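Local coordinates for putative oxidoreductase (Gluconobacter oxydans, PDB 3WJ7), which is a short-chain dehydrogenase/reductase family protein of Rossmann type, probably an NAD(P)-dependent oxidoreductase acting on aldehydes or related carbonyl compounds, at residues Pro208-Thr213 against Lys263-Lys268. Numbering follows the deposited sequence.
Sequences PAYVET and KPPAVK
The ring of Tyr210 lies between Pro265 and Lys268 where two short strands, 209-211 and 267-269, form a loosely bonded two-stranded parallel ribbon, apart from the main Rossmann sheet of this extended SDR enzyme. The side chains of Pro265 and Tyr210 cross at about a right angle, Pro265 CG 3.7 Å from Tyr210 CE2. The aliphatic part of Lys268 passes the phenol end, with CG 3.4 Å from Tyr210 OH, while Lys268 CA sits over one ring face, offset toward the rim. With chi1 at 72°, Tyr210 CG lies between its backbone N and carbonyl carbon, which carries the ring across to the second strand. Within 208-213 and 263-268 the pairing is loose: Val267 N donates to Pro208 O at 3.2 Å, and Tyr210 N reaches Val267 O weakly; backbone hydrogen bonds of Leu269 with Tyr210 and Glu212 continue it. On the other face of the ribbon, Ala209 CB rests 3.8 Å from Val267 CB. Beyond the ring, Glu212 OE2 makes a long salt bridge of 4.0 Å to Lys268 NZ. Phe253 packs edge-to-face with Tyr210, and Trp283 of a second subunit also packs against it, so the ribbon borders the subunit interface. Replacing Tyr210 by an alanine is likely to leave Pro265 CG and the Lys268 methylenes without their aromatic partner and to open a gap beside Phe253. Glu212 OE1 takes a hydrogen bond from Gly250 N at the start of helix 249-259.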
loop_
_atom_site.group_PDB
_atom_site.type_symbol
_atom_site.label_atom_id
_atom_site.label_comp_id
_atom_site.label_asym_id
_atom_site.label_seq_id
_atom_site.Cartn_x
_atom_site.Cartn_y
_atom_site.Cartn_z
ATOM N N PRO A 208 10.912 -26.915 -10.716
ATOM C CA PRO A 208 10.117 -27.896 -11.451
ATOM C C PRO A 208 9.184 -27.257 -12.475
ATOM O O PRO A 208 8.900 -27.861 -13.502
ATOM C CB PRO A 208 9.312 -28.608 -10.345
ATOM C CG PRO A 208 9.456 -27.763 -9.097
ATOM C CD PRO A 208 10.296 -26.558 -9.421
ATOM N N ALA A 209 8.727 -26.040 -12.182
ATOM C CA ALA A 209 7.710 -25.357 -12.980
ATOM C C ALA A 209 8.077 -23.902 -13.143
ATOM O O ALA A 209 8.948 -23.372 -12.421
ATOM C CB ALA A 209 6.331 -25.478 -12.341
ATOM N N TYR A 210 7.421 -23.275 -14.116
ATOM C CA TYR A 210 7.635 -21.883 -14.431
ATOM C C TYR A 210 6.562 -21.455 -15.398
ATOM O O TYR A 210 5.977 -22.285 -16.086
ATOM C CB TYR A 210 9.032 -21.642 -15.044
ATOM C CG TYR A 210 9.236 -22.130 -16.452
ATOM C CD1 TYR A 210 9.077 -21.273 -17.540
ATOM C CD2 TYR A 210 9.618 -23.434 -16.705
ATOM C CE1 TYR A 210 9.247 -21.722 -18.850
ATOM C CE2 TYR A 210 9.814 -23.896 -18.009
ATOM C CZ TYR A 210 9.636 -23.041 -19.072
ATOM O OH TYR A 210 9.829 -23.508 -20.359
ATOM N N VAL A 211 6.339 -20.149 -15.457
ATOM C CA VAL A 211 5.351 -19.530 -16.326
ATOM C C VAL A 211 6.114 -18.870 -17.450
ATOM O O VAL A 211 7.046 -18.095 -17.200
ATOM C CB VAL A 211 4.511 -18.485 -15.551
ATOM C CG1 VAL A 211 3.485 -17.849 -16.461
ATOM C CG2 VAL A 211 3.843 -19.124 -14.327
ATOM N N GLU A 212 5.736 -19.205 -18.681
ATOM C CA GLU A 212 6.422 -18.757 -19.883
ATOM C C GLU A 212 6.296 -17.244 -19.981
ATOM O O GLU A 212 5.282 -16.650 -19.609
ATOM C CB GLU A 212 5.818 -19.436 -21.134
ATOM C CG GLU A 212 6.486 -19.163 -22.497
ATOM C CD GLU A 212 8.005 -19.507 -22.570
ATOM O OE1 GLU A 212 8.820 -18.933 -21.818
ATOM O OE2 GLU A 212 8.417 -20.333 -23.407
ATOM N N THR A 213 7.362 -16.623 -20.453
ATOM C CA THR A 213 7.311 -15.245 -20.914
ATOM C C THR A 213 8.600 -14.814 -21.606
ATOM O O THR A 213 9.544 -15.603 -21.718
ATOM C CB THR A 213 6.932 -14.240 -19.810
ATOM O OG1 THR A 213 6.560 -13.010 -20.453
ATOM C CG2 THR A 213 8.059 -14.015 -18.802
ATOM N N LYS A 263 18.804 -31.652 -16.188
ATOM C CA LYS A 263 17.548 -31.755 -16.943
ATOM C C LYS A 263 16.758 -30.431 -16.929
ATOM O O LYS A 263 16.609 -29.836 -15.859
ATOM C CB LYS A 263 16.684 -32.902 -16.402
ATOM C CG LYS A 263 17.316 -34.262 -16.663
ATOM C CD LYS A 263 16.314 -35.273 -17.184
ATOM C CE LYS A 263 17.040 -36.440 -17.832
ATOM N NZ LYS A 263 16.075 -37.533 -18.143
ATOM N N PRO A 264 16.255 -29.967 -18.099
ATOM C CA PRO A 264 15.487 -28.693 -18.164
ATOM C C PRO A 264 14.137 -28.863 -17.468
ATOM O O PRO A 264 13.724 -29.994 -17.266
ATOM C CB PRO A 264 15.306 -28.461 -19.671
ATOM C CG PRO A 264 15.422 -29.834 -20.277
ATOM C CD PRO A 264 16.423 -30.575 -19.430
ATOM N N PRO A 265 13.455 -27.761 -17.096
ATOM C CA PRO A 265 12.279 -27.948 -16.201
ATOM C C PRO A 265 11.142 -28.686 -16.903
ATOM O O PRO A 265 10.911 -28.475 -18.097
ATOM C CB PRO A 265 11.853 -26.506 -15.825
ATOM C CG PRO A 265 12.753 -25.567 -16.595
ATOM C CD PRO A 265 13.556 -26.374 -17.598
ATOM N N ALA A 266 10.466 -29.560 -16.173
ATOM C CA ALA A 266 9.480 -30.466 -16.762
ATOM C C ALA A 266 8.184 -29.758 -17.191
ATOM O O ALA A 266 7.543 -30.151 -18.179
ATOM C CB ALA A 266 9.176 -31.587 -15.772
ATOM N N VAL A 267 7.837 -28.710 -16.436
ATOM C CA VAL A 267 6.516 -28.097 -16.447
ATOM C C VAL A 267 6.521 -26.649 -16.942
ATOM O O VAL A 267 7.063 -25.749 -16.295
ATOM C CB VAL A 267 5.945 -28.128 -15.021
ATOM C CG1 VAL A 267 4.444 -27.848 -15.010
ATOM C CG2 VAL A 267 6.266 -29.467 -14.378
ATOM N N LYS A 268 5.909 -26.418 -18.090
ATOM C CA LYS A 268 5.865 -25.077 -18.616
ATOM C C LYS A 268 4.422 -24.571 -18.679
ATOM O O LYS A 268 3.624 -25.047 -19.478
ATOM C CB LYS A 268 6.540 -24.997 -19.980
ATOM C CG LYS A 268 6.485 -23.593 -20.571
ATOM C CD LYS A 268 5.948 -23.564 -21.990
ATOM C CE LYS A 268 7.075 -23.678 -23.002
ATOM N NZ LYS A 268 6.501 -23.686 -24.370
#